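PDB 4EV1: anabena Tic22 from Anabaena sp., which probably acts as a chaperone in protein transport, as a cyanobacterial member of the Tic22-like family. Local coordinates for residues Gly46-Ser50 / Arg51-Gln55; Val87-Gln90 / Gln91-Thr95; Met117-Leu120 / Arg121-Gly124. All blocks are in the same frame, centred on the assembly; numbering follows the deposited sequence.

Contact 1 (Gly46-Ser50 / Arg51-Gln55); sequences GAYMS and RQEAQ
Tyr48 lays one face of its ring on Ala54, where the chain leaves strand 43-48 and turns into helix 51-63. Ala54 CA stands almost over the ring centre, 3.8 Å from the Tyr48 centroid and only 8° off the ring normal, a CH-pi contact. Two ring carbons on either side of CG are met as well: Ala54 CB lies 3.7 Å from Tyr48 CD1, and Glu53 CB comes obliquely to Tyr48 CD2. The Tyr48 first torsion puts CG anti to the carbonyl carbon (chi1 -67°), and this sets the ring over the start of the helix. With an alanine in place of Tyr48, Ala54 is likely to lose its aromatic cover, and a gap would probably open between the strand end and the first helical turn. Ser50 is the N-cap of that helix. Ser50 OG lies anti to its own backbone N and accepts from Glu53 N at 3.0 Å, with an N-H...O angle of 164°. The side-chain oxygen thus takes up an amide N-H of the first turn. The backbone continues the grip: Ala54 N donates to Ser50 O at 3.1 Å. Glu53 CG also passes alongside the serine, 3.7 Å from Ser50 OG. This is the close part of the contact. The buried Ala54 also touches Val80 of strand 79-84.

The other side is bridged by solvent. A water accepts from Ser50 N at 3.0 Å and donates to Glu53 OE1 at 2.7 Å, linking the cap residue to the carboxylate. It lies in the plane of the Tyr48 ring, at its edge. Glu53 OE1 also forms a salt bridge with Lys107 of strand 102-107. The loose part is the exposed Gln52: of its side chain, CB comes nearest Ser50 OG, and the amide end leads away.

Contact 2 (Val87-Gln90 / Gln91-Thr95); sequences VIYQ and QLQQT
Helix 85-94 makes its last turns here, and Tyr89 meets Gln93 one turn further along. Gln93 CG sits over one face of the Tyr89 ring, offset toward the rim. It is 4.1 Å from the ring centroid of Tyr89, a CH-pi contact. The Gln93 chain bends at CB-CG (chi2 -72°), which turns its amide to lie within 20° of the ring plane. Polar ends are held by other helices: Tyr89 OH bonds Gln197 and Glu4, and Gln93 NE2 bonds Glu4. Gln93 OE1 takes Lys96.

Gln90 and Gln94 form a second pair. The aliphatic Gln90 CG packs against the amide of Gln94, 3.4 Å from Gln94 NE2, and the two amide planes are 9° apart. On another side, Ile88 CG2 and Leu92 CD1 lie side by side at 4.1 Å. Four i to i+4 backbone bonds run beneath these pairs, from Gln91 N to Val87 O through Gln94 N to Gln90 O. At the end, Thr95 OG1 donates to Gln91 O at 2.8 Å, from above the carbonyl plane.

Ile88 and Leu92 face strand 102-107 through Phe104, and Ile88 also touches Phe106. Tyr89 reaches Ile7 and Leu11 of helix 4-11 and Leu193 of helix 189-198.

Contact 3 (Met117-Leu120 / Arg121-Gly124); sequences MDLL and RQSG
Arg121 and Gln122 fold back on the last turn of helix 110-121, which closes in a Schellman motif. Gly124 is the C-prime residue, with positive phi (96°). In that motif Gln125 N reaches back to Leu120 O, and Gly124 N to Arg121 O. Any side chain at Gly124 would collide with Ser123 O at these backbone angles.

The side chain of Arg121 can be followed outward. Arg121 CB lies 3.3 Å from Asp118 O. Arg121 CG is anti to the carbonyl carbon (chi1 -56°), which brings it back along the helix to 3.2 Å from Met117 O. CD is still beside that oxygen, at a wider distance. The chain then bends at chi3 and swings NH2 back on the Asp118 side. Arg121 NH2 stops 4.4 Å from Asp118 OD1, so the opposite charges are near but form no salt bridge. The carboxylate has a weak, long ion pair with Lys114 through OD2. Arg121 also touches Gln126 in the following loop.

Gln122 is the first residue to leave helical angles. Its CG touches Asp118 O. The Gln122 and Leu119 side chains cross obliquely, with Gln122 NE2 3.9 Å from Leu119 CD2. Leu119 is buried, against Ile184 and Val186 of strand 183-188. Leu120 also touches Val186, and it reaches Phe130 in the following loop.

Backbone bonds mark the end of the helix. Arg121 N donates to Met117 O at 3.0 Å. Gln122 N follows to Asp118 O, a longer bond. Ser123 N then bonds Leu120 O at 3.1 Å, from 61° out of the carbonyl plane.

How the contacts relate
All three contacts are local, and they sit at helix ends. Contact 1 is at an N-terminus; contacts 2 and 3 are at C-termini. Contact 2 is partly buried, while contacts 1 and 3 lie at the surface. Contacts 1 and 2 share strand 102-107 as a neighbour: both touch Phe106; the first also pairs with Lys107, the second with Phe104. Their nearest atoms are about 5 Å apart, without touching. Contact 3 packs on strand 183-188 instead. It lies across the chain's centre from contact 2, about 33 Å between contact centres. Chemistry follows place: capping and water at the N-terminus, aromatic and aliphatic packing among other elements, backbone-led closure at the exposed C-terminus.

Contact 1 (Gly46-Ser50 / Arg51-Gln55)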
loop_
_atom_site.group_PDB
_atom_site.type_symbol
_atom_site.label_atom_id
_atom_site.label_comp_id
_atom_site.label_asym_id
_atom_site.label_seq_id
_atom_site.Cartn_x
_atom_site.Cartn_y
_atom_site.Cartn_z
ATOM N N GLY A 46 -11.102 -7.313 2.156
ATOM C CA GLY A 46 -10.755 -5.932 2.358
ATOM C C GLY A 46 -9.450 -5.758 3.052
ATOM O O GLY A 46 -9.388 -6.050 4.279
ATOM N N ALA A 47 -8.436 -5.259 2.325
ATOM C CA ALA A 47 -7.081 -5.098 2.838
ATOM C C ALA A 47 -6.930 -3.667 3.376
ATOM O O ALA A 47 -7.644 -2.750 2.942
ATOM C CB ALA A 47 -6.008 -5.416 1.758
ATOM N N TYR A 48 -6.017 -3.497 4.320
ATOM C CA TYR A 48 -5.800 -2.227 5.002
ATOM C C TYR A 48 -4.337 -1.832 4.991
ATOM O O TYR A 48 -3.446 -2.650 5.274
ATOM C CB TYR A 48 -6.236 -2.328 6.468
ATOM C CG TYR A 48 -7.728 -2.516 6.673
ATOM C CD1 TYR A 48 -8.297 -3.802 6.672
ATOM C CD2 TYR A 48 -8.561 -1.437 6.897
ATOM C CE1 TYR A 48 -9.690 -4.001 6.873
ATOM C CE2 TYR A 48 -9.951 -1.628 7.086
ATOM C CZ TYR A 48 -10.498 -2.900 7.070
ATOM O OH TYR A 48 -11.848 -3.095 7.251
ATOM N N MET A 49 -4.109 -0.541 4.787
ATOM C CA MET A 49 -2.785 0.054 4.910
ATOM C C MET A 49 -2.461 0.308 6.354
ATOM O O MET A 49 -1.256 0.380 6.697
ATOM C CB MET A 49 -2.716 1.363 4.139
ATOM C CG MET A 49 -2.890 1.171 2.608
ATOM S SD MET A 49 -1.920 -0.125 1.850
ATOM C CE MET A 49 -0.325 0.427 2.240
ATOM N N SER A 50 -3.520 0.408 7.192
ATOM C CA SER A 50 -3.363 0.676 8.637
ATOM C C SER A 50 -3.818 -0.504 9.498
ATOM O O SER A 50 -4.976 -0.933 9.428
ATOM C CB SER A 50 -4.191 1.906 9.047
ATOM O OG SER A 50 -4.470 1.890 10.439
ATOM N N ARG A 51 -2.915 -1.000 10.338
ATOM C CA ARG A 51 -3.242 -2.083 11.258
ATOM C C ARG A 51 -4.349 -1.675 12.229
ATOM O O ARG A 51 -5.270 -2.449 12.492
ATOM C CB ARG A 51 -1.998 -2.520 12.033
ATOM C CG ARG A 51 -2.189 -3.788 12.850
ATOM C CD ARG A 51 -0.857 -4.443 13.172
ATOM N NE ARG A 51 -0.305 -3.968 14.438
ATOM C CZ ARG A 51 -0.519 -4.552 15.613
ATOM N NH1 ARG A 51 -1.276 -5.638 15.687
ATOM N NH2 ARG A 51 0.023 -4.049 16.713
ATOM N N GLN A 52 -4.255 -0.458 12.759
ATOM C CA GLN A 52 -5.247 0.046 13.709
ATOM C C GLN A 52 -6.650 0.079 13.080
ATOM O O GLN A 52 -7.639 -0.263 13.752
ATOM C CB GLN A 52 -4.874 1.446 14.261
ATOM C CG GLN A 52 -6.076 2.199 14.937
ATOM C CD GLN A 52 -5.671 3.237 15.975
ATOM O OE1 GLN A 52 -6.482 3.626 16.818
ATOM N NE2 GLN A 52 -4.435 3.705 15.911
ATOM N N GLU A 53 -6.724 0.472 11.804
ATOM C CA GLU A 53 -8.007 0.459 11.084
ATOM C C GLU A 53 -8.559 -0.944 10.937
ATOM O O GLU A 53 -9.768 -1.159 11.148
ATOM C CB GLU A 53 -7.931 1.157 9.689
ATOM C CG GLU A 53 -7.991 2.637 9.797
ATOM C CD GLU A 53 -7.818 3.394 8.462
ATOM O OE1 GLU A 53 -8.248 2.862 7.420
ATOM O OE2 GLU A 53 -7.270 4.549 8.497
ATOM N N ALA A 54 -7.700 -1.905 10.591
ATOM C CA ALA A 54 -8.103 -3.302 10.474
ATOM C C ALA A 54 -8.666 -3.797 11.796
ATOM O O ALA A 54 -9.691 -4.444 11.834
ATOM C CB ALA A 54 -6.865 -4.218 10.051
ATOM N N GLN A 55 -7.956 -3.499 12.868
ATOM C CA GLN A 55 -8.385 -3.920 14.161
ATOM C C GLN A 55 -9.729 -3.290 14.567
ATOM O O GLN A 55 -10.550 -3.965 15.192
ATOM C CB GLN A 55 -7.304 -3.669 15.195
ATOM C CG GLN A 55 -7.612 -4.371 16.549
ATOM C CD GLN A 55 -7.708 -5.884 16.496
ATOM O OE1 GLN A 55 -8.767 -6.491 16.864
ATOM N NE2 GLN A 55 -6.664 -6.514 16.038
HETATM O O HOH W 1 -6.207 1.411 6.401
#

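Contact 2 (Val87-Gln90 / Gln91-Thr95)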
loop_
_atom_site.group_PDB
_atom_site.type_symbol
_atom_site.label_atom_id
_atom_site.label_comp_id
_atom_site.label_asym_id
_atom_site.label_seq_id
_atom_site.Cartn_x
_atom_site.Cartn_y
_atom_site.Cartn_z
ATOM N N VAL A 87 3.726 -10.235 -1.847
ATOM C CA VAL A 87 3.070 -11.529 -1.815
ATOM C C VAL A 87 1.659 -11.448 -2.393
ATOM O O VAL A 87 1.244 -12.287 -3.179
ATOM C CB VAL A 87 3.008 -12.070 -0.376
ATOM C CG1 VAL A 87 2.234 -13.377 -0.315
ATOM C CG2 VAL A 87 4.454 -12.271 0.170
ATOM N N ILE A 88 0.910 -10.427 -2.003
ATOM C CA ILE A 88 -0.393 -10.182 -2.588
ATOM C C ILE A 88 -0.311 -9.883 -4.081
ATOM O O ILE A 88 -1.088 -10.435 -4.858
ATOM C CB ILE A 88 -1.123 -9.047 -1.815
ATOM C CG1 ILE A 88 -1.382 -9.485 -0.365
ATOM C CG2 ILE A 88 -2.453 -8.698 -2.496
ATOM C CD1 ILE A 88 -2.018 -8.400 0.484
ATOM N N TYR A 89 0.587 -8.990 -4.479
ATOM C CA TYR A 89 0.841 -8.697 -5.894
ATOM C C TYR A 89 1.089 -10.015 -6.682
ATOM O O TYR A 89 0.400 -10.324 -7.660
ATOM C CB TYR A 89 2.082 -7.799 -6.021
ATOM C CG TYR A 89 2.545 -7.566 -7.459
ATOM C CD1 TYR A 89 1.786 -6.815 -8.334
ATOM C CD2 TYR A 89 3.737 -8.122 -7.924
ATOM C CE1 TYR A 89 2.208 -6.606 -9.666
ATOM C CE2 TYR A 89 4.168 -7.933 -9.221
ATOM C CZ TYR A 89 3.416 -7.157 -10.091
ATOM O OH TYR A 89 3.864 -6.973 -11.384
ATOM N N GLN A 90 2.043 -10.802 -6.196
ATOM C CA GLN A 90 2.404 -12.063 -6.840
ATOM C C GLN A 90 1.233 -13.015 -6.928
ATOM O O GLN A 90 0.955 -13.587 -7.985
ATOM C CB GLN A 90 3.596 -12.690 -6.096
ATOM C CG GLN A 90 4.052 -14.025 -6.662
ATOM C CD GLN A 90 5.145 -14.626 -5.825
ATOM O OE1 GLN A 90 4.908 -15.127 -4.708
ATOM N NE2 GLN A 90 6.354 -14.565 -6.335
ATOM N N GLN A 91 0.489 -13.140 -5.839
ATOM C CA GLN A 91 -0.669 -13.994 -5.845
ATOM C C GLN A 91 -1.686 -13.547 -6.917
ATOM O O GLN A 91 -2.248 -14.378 -7.655
ATOM C CB GLN A 91 -1.315 -14.046 -4.475
ATOM C CG GLN A 91 -2.536 -14.928 -4.477
ATOM C CD GLN A 91 -3.115 -15.209 -3.129
ATOM O OE1 GLN A 91 -2.402 -15.518 -2.175
ATOM N NE2 GLN A 91 -4.437 -15.129 -3.042
ATOM N N LEU A 92 -1.934 -12.249 -7.007
ATOM C CA LEU A 92 -2.881 -11.738 -8.014
ATOM C C LEU A 92 -2.373 -12.034 -9.433
ATOM O O LEU A 92 -3.170 -12.398 -10.298
ATOM C CB LEU A 92 -3.183 -10.251 -7.820
ATOM C CG LEU A 92 -4.026 -9.894 -6.596
ATOM C CD1 LEU A 92 -3.957 -8.372 -6.322
ATOM C CD2 LEU A 92 -5.480 -10.376 -6.806
ATOM N N GLN A 93 -1.063 -11.939 -9.652
ATOM C CA GLN A 93 -0.493 -12.226 -10.975
ATOM C C GLN A 93 -0.608 -13.728 -11.315
ATOM O O GLN A 93 -0.924 -14.079 -12.463
ATOM C CB GLN A 93 0.967 -11.743 -11.091
ATOM C CG GLN A 93 1.163 -10.223 -11.019
ATOM C CD GLN A 93 0.677 -9.516 -12.282
ATOM O OE1 GLN A 93 -0.519 -9.219 -12.427
ATOM N NE2 GLN A 93 1.602 -9.267 -13.215
ATOM N N GLN A 94 -0.469 -14.588 -10.309
ATOM C CA GLN A 94 -0.455 -16.057 -10.498
ATOM C C GLN A 94 -1.826 -16.733 -10.437
ATOM O O GLN A 94 -1.969 -17.923 -10.771
ATOM C CB GLN A 94 0.483 -16.697 -9.453
ATOM C CG GLN A 94 1.919 -16.302 -9.639
ATOM C CD GLN A 94 2.820 -16.760 -8.505
ATOM O OE1 GLN A 94 2.354 -17.138 -7.430
ATOM N NE2 GLN A 94 4.125 -16.697 -8.732
ATOM N N THR A 95 -2.855 -16.006 -10.009
ATOM C CA THR A 95 -4.198 -16.587 -9.972
ATOM C C THR A 95 -5.182 -15.986 -11.010
ATOM O O THR A 95 -6.357 -16.316 -10.968
ATOM C CB THR A 95 -4.809 -16.469 -8.578
ATOM O OG1 THR A 95 -4.873 -15.083 -8.217
ATOM C CG2 THR A 95 -3.974 -17.272 -7.530
#

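Contact 3 (Met117-Leu120 / Arg121-Gly124)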
loop_
_atom_site.group_PDB
_atom_site.type_symbol
_atom_site.label_atom_id
_atom_site.label_comp_id
_atom_site.label_asym_id
_atom_site.label_seq_id
_atom_site.Cartn_x
_atom_site.Cartn_y
_atom_site.Cartn_z
ATOM N N MET A 117 -4.922 15.134 -1.337
ATOM C CA MET A 117 -5.765 16.188 -1.911
ATOM C C MET A 117 -5.229 17.605 -1.630
ATOM O O MET A 117 -5.201 18.444 -2.529
ATOM C CB MET A 117 -7.191 16.017 -1.388
ATOM C CG MET A 117 -7.890 14.824 -2.013
ATOM S SD MET A 117 -9.256 14.356 -0.972
ATOM C CE MET A 117 -10.512 13.842 -2.122
ATOM N N ASP A 118 -4.779 17.854 -0.399
ATOM C CA ASP A 118 -4.149 19.137 -0.025
ATOM C C ASP A 118 -2.969 19.462 -0.941
ATOM O O ASP A 118 -2.885 20.552 -1.517
ATOM C CB ASP A 118 -3.643 19.084 1.425
ATOM C CG ASP A 118 -4.772 19.030 2.452
ATOM O OD1 ASP A 118 -5.933 19.323 2.090
ATOM O OD2 ASP A 118 -4.497 18.699 3.629
ATOM N N LEU A 119 -2.056 18.506 -1.084
ATOM C CA LEU A 119 -0.907 18.677 -1.989
ATOM C C LEU A 119 -1.327 18.893 -3.455
ATOM O O LEU A 119 -0.706 19.692 -4.170
ATOM C CB LEU A 119 0.085 17.515 -1.863
ATOM C CG LEU A 119 0.963 17.474 -0.613
ATOM C CD1 LEU A 119 1.630 16.114 -0.479
ATOM C CD2 LEU A 119 2.018 18.575 -0.653
ATOM N N LEU A 120 -2.389 18.223 -3.893
ATOM C CA LEU A 120 -2.852 18.371 -5.277
ATOM C C LEU A 120 -3.339 19.818 -5.529
ATOM O O LEU A 120 -2.994 20.408 -6.552
ATOM C CB LEU A 120 -3.917 17.319 -5.639
ATOM C CG LEU A 120 -3.399 15.879 -5.863
ATOM C CD1 LEU A 120 -4.562 14.901 -5.927
ATOM C CD2 LEU A 120 -2.518 15.748 -7.109
ATOM N N ARG A 121 -4.091 20.379 -4.579
ATOM C CA ARG A 121 -4.481 21.817 -4.594
ATOM C C ARG A 121 -3.288 22.749 -4.824
ATOM O O ARG A 121 -3.282 23.548 -5.757
ATOM C CB ARG A 121 -5.175 22.231 -3.289
ATOM C CG ARG A 121 -6.400 21.385 -2.972
ATOM C CD ARG A 121 -7.273 21.886 -1.815
ATOM N NE ARG A 121 -7.288 23.334 -1.603
ATOM C CZ ARG A 121 -6.624 23.977 -0.637
ATOM N NH1 ARG A 121 -6.738 25.296 -0.542
ATOM N NH2 ARG A 121 -5.841 23.322 0.227
ATOM N N GLN A 122 -2.270 22.631 -3.982
ATOM C CA GLN A 122 -1.044 23.438 -4.160
ATOM C C GLN A 122 -0.087 22.911 -5.259
ATOM O O GLN A 122 1.131 22.994 -5.140
ATOM C CB GLN A 122 -0.306 23.721 -2.822
ATOM C CG GLN A 122 -0.540 22.746 -1.662
ATOM C CD GLN A 122 0.722 22.450 -0.849
ATOM O OE1 GLN A 122 1.855 22.583 -1.341
ATOM N NE2 GLN A 122 0.529 22.009 0.391
ATOM N N SER A 123 -0.650 22.372 -6.331
ATOM C CA SER A 123 0.084 22.192 -7.580
ATOM C C SER A 123 -0.777 22.620 -8.771
ATOM O O SER A 123 -0.404 22.394 -9.928
ATOM C CB SER A 123 0.503 20.733 -7.736
ATOM O OG SER A 123 -0.631 19.890 -7.727
ATOM N N GLY A 124 -1.930 23.227 -8.479
ATOM C CA GLY A 124 -2.872 23.671 -9.509
ATOM C C GLY A 124 -4.009 22.715 -9.837
ATOM O O GLY A 124 -4.980 23.128 -10.472
#